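Local coordinates for protein PTHB1 (Homo sapiens, PDB 4YD8) that is a subunit of the BBSome, a complex thought to act as a coat that sorts specific membrane proteins to the primary cilium, and begins with this seven-bladed beta-propeller, at residues E23-L31 with V335-H343; C157-L165 with R177-L188. All blocks are in the same frame, centred on the assembly; numbering follows the deposited sequence.

Interaction 1 (E23-L31 with V335-H343); sequences EFDQGCLCL and VAVRVGCLH
Leu31, in the conformer described, lies against strand 336-342 with both of its methyl groups. CD1 rests on the peptide between Val339 and Gly340, 3.5 Å from Gly340 N, and about as close to the Arg338 CB, while CD2 meets Leu342 CD2 at 3.9 Å. Gly340 suits this place because a side chain there would point at Leu31 and would probably collide with that methyl. One step back along the strand, Leu29 slides past Arg338 in the opposite sense, its CD2 3.7 Å from Arg338 CG, and its CB touches the small Ala336 CB. Where the other segment turns its corner, Val335 CG2 packs on the backbone of Asp25, 3.9 Å from Asp25 C.

Arg338 serves twice, with an apolar stem and a polar end. Its CG is anti to the carbonyl carbon and the chain bends at chi2 (-75°), which folds the guanidinium back over its own strand. NH1 then donates to Val337 O at 2.9 Å, entering from above the carbonyl plane, and one face of the group lies over Leu29 O. Water joins the segments: one molecule accepts from both Leu31 N, at 2.9 Å, and, weakly, Arg338 NE, and another accepts from NH2 and weakly from Gly27 N.

The second shell sets the approach. Cys28 N closes a type II turn on Asp25 O, in which Gly27 takes the positive phi that favours glycine. Ile44 and Val46 of strand 43-47 pack on Leu29, and Val350 of strand 348-353 touches Leu31 and Leu342. Strands 29-31 and 336-342 run nearly parallel, 11° apart with axes 7.3 Å from each other, and belong to different sheets: this is the packing of innermost strands of neighbouring blades in a beta-propeller.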
ATOM      1  N   GLU A  23     -12.584 -11.511   4.716  1.00 34.28           N
ATOM      2  CA  GLU A  23     -11.646 -11.653   3.607  1.00 34.88           C
ATOM      3  C   GLU A  23     -11.005 -10.306   3.298  1.00 32.44           C
ATOM      4  O   GLU A  23     -11.610  -9.239   3.465  1.00 30.80           O
ATOM      5  CB  GLU A  23     -12.343 -12.221   2.354  1.00 38.23           C
ATOM      6  CG  GLU A  23     -13.052 -13.547   2.591  1.00 49.81           C
ATOM      7  CD  GLU A  23     -13.997 -13.939   1.461  1.00 59.11           C
ATOM      8  OE1 GLU A  23     -14.208 -13.130   0.531  1.00 57.49           O
ATOM      9  OE2 GLU A  23     -14.526 -15.068   1.506  1.00 61.76           O
ATOM     10  N   PHE A  24      -9.751 -10.369   2.870  1.00 30.88           N
ATOM     11  CA  PHE A  24      -8.920  -9.197   2.657  1.00 25.41           C
ATOM     12  C   PHE A  24      -8.059  -9.421   1.432  1.00 30.06           C
ATOM     13  O   PHE A  24      -7.840 -10.561   1.034  1.00 28.66           O
ATOM     14  CB  PHE A  24      -8.013  -8.954   3.867  1.00 25.31           C
ATOM     15  CG  PHE A  24      -8.754  -8.851   5.166  1.00 24.51           C
ATOM     16  CD1 PHE A  24      -9.192  -9.993   5.831  1.00 27.65           C
ATOM     17  CD2 PHE A  24      -8.988  -7.620   5.737  1.00 26.76           C
ATOM     18  CE1 PHE A  24      -9.883  -9.889   7.021  1.00 27.73           C
ATOM     19  CE2 PHE A  24      -9.668  -7.516   6.931  1.00 25.72           C
ATOM     20  CZ  PHE A  24     -10.120  -8.653   7.567  1.00 26.17           C
ATOM     21  N   ASP A  25      -7.552  -8.356   0.830  1.00 28.64           N
ATOM     22  CA  ASP A  25      -6.577  -8.527  -0.245  0.56 33.61           C
ATOM     23  C   ASP A  25      -5.552  -7.411  -0.167  1.00 29.11           C
ATOM     24  O   ASP A  25      -5.572  -6.610   0.772  1.00 26.71           O
ATOM     25  CB  ASP A  25      -7.258  -8.540  -1.617  0.56 35.06           C
ATOM     26  CG  ASP A  25      -6.514  -9.385  -2.644  0.56 41.55           C
ATOM     27  OD1 ASP A  25      -5.293  -9.626  -2.485  0.56 35.37           O
ATOM     28  OD2 ASP A  25      -7.161  -9.809  -3.626  0.56 54.95           O
ATOM     29  N   GLN A  26      -4.653  -7.373  -1.142  1.00 29.45           N
ATOM     30  CA  GLN A  26      -3.676  -6.305  -1.211  1.00 35.29           C
ATOM     31  C   GLN A  26      -4.481  -5.015  -1.368  1.00 38.80           C
ATOM     32  O   GLN A  26      -5.511  -4.994  -2.043  1.00 48.20           O
ATOM     33  CB  GLN A  26      -2.689  -6.522  -2.370  1.00 37.67           C
ATOM     34  CG  GLN A  26      -3.088  -5.926  -3.708  1.00 39.93           C
ATOM     35  CD  GLN A  26      -2.143  -6.345  -4.847  1.00 50.82           C
ATOM     36  OE1 GLN A  26      -1.817  -7.522  -5.003  1.00 53.71           O
ATOM     37  NE2 GLN A  26      -1.697  -5.374  -5.633  1.00 44.23           N
ATOM     38  N   GLY A  27      -4.042  -3.952  -0.721  1.00 35.81           N
ATOM     39  CA  GLY A  27      -4.850  -2.746  -0.692  1.00 26.34           C
ATOM     40  C   GLY A  27      -5.526  -2.512   0.649  1.00 22.66           C
ATOM     41  O   GLY A  27      -5.784  -1.369   1.018  1.00 24.37           O
ATOM     42  N   CYS A  28      -5.806  -3.591   1.383  1.00 23.09           N
ATOM     43  CA  CYS A  28      -6.606  -3.508   2.606  1.00 20.26           C
ATOM     44  C   CYS A  28      -5.791  -3.112   3.837  1.00 23.10           C
ATOM     45  O   CYS A  28      -6.364  -2.885   4.886  1.00 21.97           O
ATOM     46  CB  CYS A  28      -7.284  -4.852   2.892  1.00 25.28           C
ATOM     47  SG  CYS A  28      -8.668  -5.210   1.770  1.00 32.02           S
ATOM     48  N   LEU A  29      -4.467  -3.081   3.705  1.00 21.01           N
ATOM     49  CA  LEU A  29      -3.571  -2.796   4.844  1.00 20.76           C
ATOM     50  C   LEU A  29      -2.829  -1.469   4.661  1.00 22.43           C
ATOM     51  O   LEU A  29      -2.189  -1.244   3.622  1.00 22.50           O
ATOM     52  CB  LEU A  29      -2.559  -3.939   5.004  1.00 19.89           C
ATOM     53  CG  LEU A  29      -1.476  -3.706   6.065  1.00 23.06           C
ATOM     54  CD1 LEU A  29      -2.104  -3.609   7.458  1.00 22.28           C
ATOM     55  CD2 LEU A  29      -0.420  -4.816   5.993  1.00 22.55           C
ATOM     56  N   CYS A  30      -2.899  -0.598   5.661  1.00 18.56           N
ATOM     57  CA  CYS A  30      -2.181   0.653   5.610  1.00 19.73           C
ATOM     58  C   CYS A  30      -1.510   0.914   6.956  1.00 21.43           C
ATOM     59  O   CYS A  30      -2.092   0.655   8.007  1.00 22.31           O
ATOM     60  CB  CYS A  30      -3.136   1.794   5.235  1.00 22.71           C
ATOM     61  SG  CYS A  30      -2.332   3.384   5.037  1.00 30.40           S
ATOM     62  N   LEU A  31      -0.270   1.371   6.894  1.00 19.11           N
ATOM     63  CA  LEU A  31       0.492   1.741   8.088  0.63 24.34           C
ATOM     64  C   LEU A  31       0.816   3.228   8.034  1.00 25.40           C
ATOM     65  O   LEU A  31       1.605   3.656   7.193  1.00 27.83           O
ATOM     66  CB  LEU A  31       1.791   0.936   8.176  0.63 26.78           C
ATOM     67  CG  LEU A  31       1.997  -0.206   9.169  0.63 33.21           C
ATOM     68  CD1 LEU A  31       3.427  -0.751   9.032  0.63 25.50           C
ATOM     69  CD2 LEU A  31       1.730   0.237  10.618  0.63 27.47           C
ATOM     70  N   VAL A 335      -1.194 -11.477   2.202  1.00 26.55           N
ATOM     71  CA  VAL A 335      -1.668 -10.771   1.010  1.00 28.25           C
ATOM     72  C   VAL A 335      -1.144  -9.354   0.979  1.00 26.23           C
ATOM     73  O   VAL A 335      -1.203  -8.696  -0.050  1.00 25.75           O
ATOM     74  CB  VAL A 335      -3.198 -10.693   0.917  1.00 30.67           C
ATOM     75  CG1 VAL A 335      -3.775 -12.044   0.612  1.00 36.52           C
ATOM     76  CG2 VAL A 335      -3.800 -10.056   2.182  1.00 26.20           C
ATOM     77  N   ALA A 336      -0.669  -8.866   2.127  1.00 24.80           N
ATOM     78  CA  ALA A 336      -0.031  -7.559   2.190  1.00 22.74           C
ATOM     79  C   ALA A 336       1.000  -7.541   3.301  1.00 24.97           C
ATOM     80  O   ALA A 336       0.824  -8.199   4.323  1.00 23.98           O
ATOM     81  CB  ALA A 336      -1.059  -6.438   2.422  1.00 24.11           C
ATOM     82  N   VAL A 337       2.062  -6.776   3.083  1.00 21.83           N
ATOM     83  CA  VAL A 337       3.091  -6.563   4.095  1.00 21.66           C
ATOM     84  C   VAL A 337       3.449  -5.090   4.104  1.00 23.28           C
ATOM     85  O   VAL A 337       3.512  -4.446   3.042  1.00 23.72           O
ATOM     86  CB  VAL A 337       4.342  -7.440   3.835  1.00 25.26           C
ATOM     87  CG1 VAL A 337       4.906  -7.223   2.419  1.00 28.79           C
ATOM     88  CG2 VAL A 337       5.395  -7.183   4.881  1.00 27.61           C
ATOM     89  N   ARG A 338       3.630  -4.543   5.303  1.00 21.12           N
ATOM     90  CA  ARG A 338       4.084  -3.165   5.481  1.00 20.12           C
ATOM     91  C   ARG A 338       5.177  -3.106   6.536  1.00 25.30           C
ATOM     92  O   ARG A 338       5.281  -4.004   7.376  1.00 24.87           O
ATOM     93  CB  ARG A 338       2.905  -2.255   5.872  1.00 21.25           C
ATOM     94  CG  ARG A 338       1.850  -2.132   4.759  1.00 26.70           C
ATOM     95  CD  ARG A 338       2.376  -1.225   3.658  1.00 26.88           C
ATOM     96  NE  ARG A 338       1.360  -0.934   2.642  1.00 31.13           N
ATOM     97  CZ  ARG A 338       1.062  -1.732   1.625  1.00 38.34           C
ATOM     98  NH1 ARG A 338       1.690  -2.892   1.469  1.00 33.22           N
ATOM     99  NH2 ARG A 338       0.124  -1.364   0.759  1.00 47.05           N
ATOM    100  N   VAL A 339       5.994  -2.057   6.484  1.00 22.64           N
ATOM    101  CA  VAL A 339       7.008  -1.799   7.504  1.00 19.81           C
ATOM    102  C   VAL A 339       6.785  -0.424   8.098  1.00 27.76           C
ATOM    103  O   VAL A 339       6.526   0.524   7.376  1.00 29.04           O
ATOM    104  CB  VAL A 339       8.436  -1.880   6.918  1.00 24.62           C
ATOM    105  CG1 VAL A 339       9.489  -1.514   7.963  1.00 25.78           C
ATOM    106  CG2 VAL A 339       8.682  -3.276   6.387  1.00 25.92           C
ATOM    107  N   GLY A 340       6.904  -0.290   9.409  1.00 23.53           N
ATOM    108  CA  GLY A 340       6.706   1.028   9.976  1.00 25.50           C
ATOM    109  C   GLY A 340       7.150   1.144  11.401  1.00 28.64           C
ATOM    110  O   GLY A 340       7.862   0.283  11.923  1.00 30.82           O
ATOM    111  N   CYS A 341       6.721   2.227  12.036  1.00 24.97           N
ATOM    112  CA  CYS A 341       7.121   2.519  13.399  0.50 26.22           C
ATOM    113  C   CYS A 341       5.993   2.224  14.380  1.00 30.45           C
ATOM    114  O   CYS A 341       4.970   2.926  14.406  1.00 26.51           O
ATOM    115  CB  CYS A 341       7.557   3.979  13.514  0.50 32.26           C
ATOM    116  SG  CYS A 341       8.131   4.432  15.146  0.50 36.61           S
ATOM    117  N   LEU A 342       6.187   1.184  15.180  1.00 27.99           N
ATOM    118  CA  LEU A 342       5.198   0.721  16.143  1.00 24.90           C
ATOM    119  C   LEU A 342       5.919   0.413  17.429  1.00 26.15           C
ATOM    120  O   LEU A 342       7.089   0.051  17.389  1.00 31.85           O
ATOM    121  CB  LEU A 342       4.482  -0.528  15.638  1.00 23.78           C
ATOM    122  CG  LEU A 342       3.767  -0.386  14.283  1.00 32.34           C
ATOM    123  CD1 LEU A 342       3.396  -1.749  13.748  1.00 33.30           C
ATOM    124  CD2 LEU A 342       2.517   0.446  14.460  1.00 31.51           C
ATOM    125  N   HIS A 343       5.235   0.578  18.557  1.00 30.19           N
ATOM    126  CA  HIS A 343       5.827   0.282  19.862  1.00 35.80           C
ATOM    127  C   HIS A 343       7.126   1.077  20.039  1.00 40.07           C
ATOM    128  O   HIS A 343       8.078   0.620  20.679  1.00 38.63           O
ATOM    129  CB  HIS A 343       6.058  -1.237  19.998  1.00 35.68           C
ATOM    130  CG  HIS A 343       6.533  -1.672  21.353  1.00 39.41           C
ATOM    131  ND1 HIS A 343       5.989  -1.194  22.528  1.00 39.28           N
ATOM    132  CD2 HIS A 343       7.500  -2.550  21.718  1.00 40.19           C
ATOM    133  CE1 HIS A 343       6.603  -1.757  23.556  1.00 41.92           C
ATOM    134  NE2 HIS A 343       7.521  -2.582  23.093  1.00 41.50           N
TER
HETATM  135  O   HOH W   1      -0.695  -4.127  -0.663  1.00 44.33           O
HETATM  136  O   HOH W   2      -0.860   1.350   2.031  1.00 34.36           O
HETATM  137  O   HOH W   3       0.924   1.883   4.339  1.00 26.26           O

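Interaction 2 (C157-L165 with R177-L188); sequences CIQSMDGML and RFLPGFLLPGPL
Phe182 lays one face of its ring on Gly163, whose CA sits 3.4 Å from the ring centroid in a CH-pi contact. A glycine is needed here twice over: a CB would run into the ring, and phi is positive at the end of the type I turn 160-163. At the ring edge come Met161 O, in plane, and Gln159 OE1, 3.4 Å from CE1.

Gln159 reaches that spot fully extended, CG anti to the backbone N (chi1 180°), and crosses Pro185 at about a right angle. Its NE2 donates to Gly186 O at 2.9 Å, with the acceptor close to the amide plane, and OE1 accepts a hydrogen bond from a water that in turn accepts one from Gly186 N. Asn141 bonds both NE2 and Gly186 O, fixing the amide further. Deeper in, Leu165 fits between Leu179 and Leu188, while backbone bonds pair it with Arg177; Leu179 N meets Gly163 O almost head-on at 2.9 Å. Met164, like Met161 modelled as selenomethionine, makes a CH-pi contact with CE 3.7 Å from the Phe178 ring centroid, its SE in a more distant Met-aromatic position above the same face.

The outer side is looser. Met161 touches Pro185 CG only with CE, at 3.9 Å, and a water links Met161 O to Leu183 O. Asp162, held by Ser160 OG, turns its other oxygen to a salt bridge with Arg137.

Apolar side chains and satisfied amides thus share the inner part, so the irregular loop 179-187 is probably held by specific polar bonds as well as by apolar packing.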
ATOM      1  N   CYS A 157      -6.335   9.365  -7.575  1.00 23.08           N
ATOM      2  CA  CYS A 157      -6.715   8.837  -8.886  1.00 22.60           C
ATOM      3  C   CYS A 157      -7.252   7.437  -8.688  1.00 24.67           C
ATOM      4  O   CYS A 157      -6.569   6.576  -8.123  1.00 25.87           O
ATOM      5  CB  CYS A 157      -5.527   8.815  -9.837  1.00 22.64           C
ATOM      6  SG  CYS A 157      -5.930   8.000 -11.428  1.00 28.81           S
ATOM      7  N   ILE A 158      -8.482   7.212  -9.132  1.00 25.73           N
ATOM      8  CA  ILE A 158      -9.118   5.911  -8.999  1.00 23.37           C
ATOM      9  C   ILE A 158      -9.235   5.272 -10.382  1.00 24.31           C
ATOM     10  O   ILE A 158      -9.729   5.905 -11.310  1.00 28.43           O
ATOM     11  CB  ILE A 158     -10.530   6.033  -8.363  1.00 29.00           C
ATOM     12  CG1 ILE A 158     -10.458   6.607  -6.936  1.00 27.05           C
ATOM     13  CG2 ILE A 158     -11.251   4.685  -8.355  1.00 24.87           C
ATOM     14  CD1 ILE A 158     -11.837   7.028  -6.417  1.00 30.02           C
ATOM     15  N   GLN A 159      -8.762   4.037 -10.517  1.00 25.96           N
ATOM     16  CA  GLN A 159      -8.975   3.279 -11.741  1.00 24.65           C
ATOM     17  C   GLN A 159     -10.285   2.506 -11.651  1.00 27.21           C
ATOM     18  O   GLN A 159     -10.487   1.742 -10.699  1.00 27.93           O
ATOM     19  CB  GLN A 159      -7.808   2.310 -11.994  1.00 24.11           C
ATOM     20  CG  GLN A 159      -8.010   1.479 -13.290  1.00 25.01           C
ATOM     21  CD  GLN A 159      -6.877   0.499 -13.538  1.00 28.86           C
ATOM     22  OE1 GLN A 159      -6.603   0.131 -14.678  1.00 30.78           O
ATOM     23  NE2 GLN A 159      -6.218   0.060 -12.465  1.00 24.47           N
ATOM     24  N   SER A 160     -11.173   2.682 -12.640  1.00 26.78           N
ATOM     25  CA  SER A 160     -12.424   1.945 -12.652  1.00 27.91           C
ATOM     26  C   SER A 160     -12.198   0.530 -13.170  1.00 28.46           C
ATOM     27  O   SER A 160     -11.168   0.245 -13.778  1.00 29.84           O
ATOM     28  CB  SER A 160     -13.469   2.653 -13.526  1.00 29.34           C
ATOM     29  OG  SER A 160     -13.119   2.551 -14.896  1.00 31.91           O
HETATM   30  N   MSE A 161     -13.165  -0.353 -12.944  1.00 31.98           N
HETATM   31  CA  MSE A 161     -13.063  -1.719 -13.453  1.00 35.87           C
HETATM   32  C   MSE A 161     -12.940  -1.732 -14.976  1.00 34.27           C
HETATM   33  O   MSE A 161     -12.289  -2.615 -15.521  1.00 35.43           O
HETATM   34  CB  MSE A 161     -14.269  -2.569 -13.023  1.00 34.86           C
HETATM   35  CG  MSE A 161     -14.313  -2.857 -11.516  1.00 35.55           C
HETATM   36 SE   MSE A 161     -12.812  -3.975 -10.913  1.00 37.46          SE
HETATM   37  CE  MSE A 161     -12.836  -5.346 -12.298  1.00 52.39           C
ATOM     38  N   ASP A 162     -13.533  -0.749 -15.657  1.00 34.63           N
ATOM     39  CA  ASP A 162     -13.483  -0.746 -17.119  1.00 37.59           C
ATOM     40  C   ASP A 162     -12.414   0.213 -17.660  1.00 39.13           C
ATOM     41  O   ASP A 162     -12.388   0.521 -18.845  1.00 37.23           O
ATOM     42  CB  ASP A 162     -14.875  -0.444 -17.731  1.00 39.14           C
ATOM     43  CG  ASP A 162     -15.370   0.987 -17.484  1.00 42.60           C
ATOM     44  OD1 ASP A 162     -14.837   1.716 -16.626  1.00 38.00           O
ATOM     45  OD2 ASP A 162     -16.336   1.384 -18.170  1.00 44.73           O
ATOM     46  N   GLY A 163     -11.507   0.651 -16.795  1.00 38.09           N
ATOM     47  CA  GLY A 163     -10.284   1.285 -17.254  1.00 35.10           C
ATOM     48  C   GLY A 163     -10.264   2.789 -17.434  1.00 39.73           C
ATOM     49  O   GLY A 163      -9.476   3.310 -18.219  1.00 39.24           O
HETATM   50  N   MSE A 164     -11.131   3.489 -16.717  1.00 29.59           N
HETATM   51  CA  MSE A 164     -11.051   4.939 -16.675  1.00 29.60           C
HETATM   52  C   MSE A 164     -10.223   5.346 -15.473  1.00 28.06           C
HETATM   53  O   MSE A 164     -10.424   4.811 -14.389  1.00 32.54           O
HETATM   54  CB  MSE A 164     -12.438   5.579 -16.591  1.00 32.77           C
HETATM   55  CG  MSE A 164     -12.388   7.077 -16.422  1.00 37.55           C
HETATM   56 SE   MSE A 164     -14.147   7.892 -16.514  1.00 39.72          SE
HETATM   57  CE  MSE A 164     -14.165   8.249 -18.421  1.00 46.83           C
ATOM     58  N   LEU A 165      -9.287   6.267 -15.681  1.00 28.79           N
ATOM     59  CA  LEU A 165      -8.605   6.917 -14.563  1.00 27.70           C
ATOM     60  C   LEU A 165      -9.404   8.150 -14.184  1.00 31.60           C
ATOM     61  O   LEU A 165      -9.617   9.041 -15.013  1.00 35.08           O
ATOM     62  CB  LEU A 165      -7.169   7.291 -14.920  1.00 27.49           C
ATOM     63  CG  LEU A 165      -6.218   6.151 -15.298  1.00 31.64           C
ATOM     64  CD1 LEU A 165      -4.808   6.707 -15.420  1.00 32.62           C
ATOM     65  CD2 LEU A 165      -6.263   5.023 -14.270  1.00 27.81           C
ATOM     66  N   ARG A 177     -10.348   9.851 -17.710  1.00 35.35           N
ATOM     67  CA  ARG A 177      -9.787   9.453 -19.004  1.00 40.48           C
ATOM     68  C   ARG A 177      -9.741   7.941 -19.129  1.00 39.15           C
ATOM     69  O   ARG A 177      -9.285   7.267 -18.214  1.00 35.27           O
ATOM     70  CB  ARG A 177      -8.371  10.000 -19.173  1.00 39.12           C
ATOM     71  CG  ARG A 177      -8.224  11.496 -18.953  1.00 42.62           C
ATOM     72  CD  ARG A 177      -8.801  12.300 -20.108  1.00 40.13           C
ATOM     73  NE  ARG A 177      -8.633  13.733 -19.873  1.00 46.30           N
ATOM     74  CZ  ARG A 177      -9.627  14.579 -19.616  1.00 48.40           C
ATOM     75  NH1 ARG A 177     -10.886  14.153 -19.574  1.00 46.60           N
ATOM     76  NH2 ARG A 177      -9.358  15.861 -19.418  1.00 45.57           N
ATOM     77  N   PHE A 178     -10.199   7.404 -20.260  1.00 35.50           N
ATOM     78  CA  PHE A 178     -10.059   5.974 -20.520  1.00 34.14           C
ATOM     79  C   PHE A 178      -8.661   5.608 -20.990  1.00 37.14           C
ATOM     80  O   PHE A 178      -8.129   6.231 -21.905  1.00 38.00           O
ATOM     81  CB  PHE A 178     -11.056   5.502 -21.582  1.00 39.10           C
ATOM     82  CG  PHE A 178     -12.475   5.436 -21.105  1.00 42.15           C
ATOM     83  CD1 PHE A 178     -12.851   4.524 -20.133  1.00 39.01           C
ATOM     84  CD2 PHE A 178     -13.441   6.266 -21.652  1.00 49.69           C
ATOM     85  CE1 PHE A 178     -14.155   4.451 -19.698  1.00 43.65           C
ATOM     86  CE2 PHE A 178     -14.751   6.198 -21.226  1.00 52.18           C
ATOM     87  CZ  PHE A 178     -15.114   5.291 -20.250  1.00 49.97           C
ATOM     88  N   LEU A 179      -8.085   4.581 -20.371  1.00 35.48           N
ATOM     89  CA  LEU A 179      -6.828   3.980 -20.829  1.00 31.84           C
ATOM     90  C   LEU A 179      -6.965   3.234 -22.151  1.00 33.67           C
ATOM     91  O   LEU A 179      -7.877   2.432 -22.311  1.00 36.14           O
ATOM     92  CB  LEU A 179      -6.305   2.985 -19.799  1.00 29.31           C
ATOM     93  CG  LEU A 179      -5.877   3.567 -18.450  1.00 35.53           C
ATOM     94  CD1 LEU A 179      -5.474   2.448 -17.523  1.00 33.33           C
ATOM     95  CD2 LEU A 179      -4.728   4.521 -18.661  1.00 39.16           C
ATOM     96  N   PRO A 180      -6.016   3.451 -23.073  1.00 41.49           N
ATOM     97  CA  PRO A 180      -5.976   2.629 -24.284  1.00 44.58           C
ATOM     98  C   PRO A 180      -5.278   1.295 -24.004  1.00 42.03           C
ATOM     99  O   PRO A 180      -4.573   1.165 -22.984  1.00 36.30           O
ATOM    100  CB  PRO A 180      -5.178   3.494 -25.260  1.00 42.76           C
ATOM    101  CG  PRO A 180      -4.216   4.231 -24.370  1.00 43.22           C
ATOM    102  CD  PRO A 180      -4.946   4.466 -23.059  1.00 39.70           C
ATOM    103  N   GLY A 181      -5.500   0.315 -24.877  1.00 38.02           N
ATOM    104  CA  GLY A 181      -4.867  -0.990 -24.768  1.00 40.29           C
ATOM    105  C   GLY A 181      -5.278  -1.711 -23.500  1.00 37.21           C
ATOM    106  O   GLY A 181      -4.481  -2.441 -22.884  1.00 36.65           O
ATOM    107  N   PHE A 182      -6.532  -1.494 -23.105  1.00 38.66           N
ATOM    108  CA  PHE A 182      -7.028  -1.947 -21.808  1.00 38.46           C
ATOM    109  C   PHE A 182      -7.862  -3.206 -21.932  1.00 39.09           C
ATOM    110  O   PHE A 182      -8.709  -3.300 -22.809  1.00 35.59           O
ATOM    111  CB  PHE A 182      -7.868  -0.844 -21.144  1.00 37.77           C
ATOM    112  CG  PHE A 182      -8.400  -1.217 -19.778  1.00 32.36           C
ATOM    113  CD1 PHE A 182      -7.640  -0.981 -18.631  1.00 29.54           C
ATOM    114  CD2 PHE A 182      -9.660  -1.786 -19.637  1.00 35.19           C
ATOM    115  CE1 PHE A 182      -8.128  -1.321 -17.375  1.00 29.44           C
ATOM    116  CE2 PHE A 182     -10.145  -2.132 -18.386  1.00 37.51           C
ATOM    117  CZ  PHE A 182      -9.378  -1.898 -17.253  1.00 36.17           C
ATOM    118  N   LEU A 183      -7.661  -4.158 -21.029  1.00 31.07           N
ATOM    119  CA  LEU A 183      -8.528  -5.331 -20.981  1.00 32.05           C
ATOM    120  C   LEU A 183      -9.044  -5.532 -19.551  1.00 37.47           C
ATOM    121  O   LEU A 183     -10.226  -5.314 -19.277  1.00 35.27           O
ATOM    122  CB  LEU A 183      -7.776  -6.562 -21.482  1.00 36.21           C
ATOM    123  CG  LEU A 183      -8.569  -7.822 -21.768  1.00 35.70           C
ATOM    124  CD1 LEU A 183      -9.518  -7.599 -22.939  1.00 35.39           C
ATOM    125  CD2 LEU A 183      -7.614  -8.977 -22.050  1.00 34.60           C
ATOM    126  N   LEU A 184      -8.151  -5.942 -18.650  1.00 32.01           N
ATOM    127  CA  LEU A 184      -8.440  -6.009 -17.208  1.00 29.49           C
ATOM    128  C   LEU A 184      -7.556  -5.027 -16.422  1.00 29.61           C
ATOM    129  O   LEU A 184      -6.410  -4.777 -16.792  1.00 30.91           O
ATOM    130  CB  LEU A 184      -8.228  -7.432 -16.677  1.00 34.27           C
ATOM    131  CG  LEU A 184      -9.123  -8.550 -17.227  1.00 36.95           C
ATOM    132  CD1 LEU A 184      -8.766  -9.877 -16.584  1.00 38.75           C
ATOM    133  CD2 LEU A 184     -10.607  -8.242 -17.014  1.00 38.44           C
ATOM    134  N   PRO A 185      -8.087  -4.468 -15.326  1.00 27.51           N
ATOM    135  CA  PRO A 185      -7.333  -3.437 -14.608  1.00 26.56           C
ATOM    136  C   PRO A 185      -6.114  -3.999 -13.869  1.00 27.32           C
ATOM    137  O   PRO A 185      -6.222  -4.996 -13.148  1.00 28.85           O
ATOM    138  CB  PRO A 185      -8.362  -2.863 -13.619  1.00 28.58           C
ATOM    139  CG  PRO A 185      -9.359  -3.940 -13.426  1.00 28.64           C
ATOM    140  CD  PRO A 185      -9.427  -4.693 -14.748  1.00 29.47           C
ATOM    141  N   GLY A 186      -4.967  -3.363 -14.067  1.00 26.58           N
ATOM    142  CA  GLY A 186      -3.738  -3.784 -13.414  1.00 23.72           C
ATOM    143  C   GLY A 186      -3.479  -2.931 -12.183  1.00 25.12           C
ATOM    144  O   GLY A 186      -4.266  -2.047 -11.845  1.00 25.45           O
ATOM    145  N   PRO A 187      -2.347  -3.179 -11.515  1.00 22.24           N
ATOM    146  CA  PRO A 187      -1.960  -2.341 -10.378  1.00 22.43           C
ATOM    147  C   PRO A 187      -1.727  -0.914 -10.843  1.00 23.72           C
ATOM    148  O   PRO A 187      -1.442  -0.684 -12.029  1.00 26.38           O
ATOM    149  CB  PRO A 187      -0.651  -2.992  -9.863  1.00 26.97           C
ATOM    150  CG  PRO A 187      -0.157  -3.829 -10.985  1.00 27.17           C
ATOM    151  CD  PRO A 187      -1.369  -4.236 -11.817  1.00 23.28           C
ATOM    152  N   LEU A 188      -1.843   0.038  -9.923  1.00 21.62           N
ATOM    153  CA  LEU A 188      -1.755   1.447 -10.274  1.00 24.02           C
ATOM    154  C   LEU A 188      -0.876   2.201  -9.279  1.00 26.30           C
ATOM    155  O   LEU A 188      -1.022   2.023  -8.073  1.00 24.58           O
ATOM    156  CB  LEU A 188      -3.155   2.063 -10.303  1.00 23.51           C
ATOM    157  CG  LEU A 188      -3.261   3.558 -10.613  1.00 27.45           C
ATOM    158  CD1 LEU A 188      -2.988   3.842 -12.096  1.00 26.64           C
ATOM    159  CD2 LEU A 188      -4.646   4.088 -10.224  1.00 26.56           C
TER
HETATM  160  O   HOH W   4      -4.573  -1.020 -15.792  1.00 24.33           O
HETATM  161  O   HOH W   5     -12.243  -4.955 -17.022  1.00 51.48           O
HETATM  162  O   HOH W   6     -10.256   1.799 -21.199  1.00 35.49           O

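Overall arrangement
Both contacts belong to the seven-bladed propeller, but to different levels of its construction. Interaction 1 joins two blades, bringing together segments 304 residues apart at their closest ends, and its centre lies about 7 Å from that of the chain. Interaction 2 lies farther out, about 18 Å from the chain centre; it is local, linking a hairpin to the loop that leads to the next blade, and is nested along the chain inside the span closed by interaction 1. Their centres are about 24 Å apart and their nearest atoms about 5 Å, without touching. The Cys157 side chain of interaction 2 lies about 8 Å from Gly145, a residue critical for protein stability.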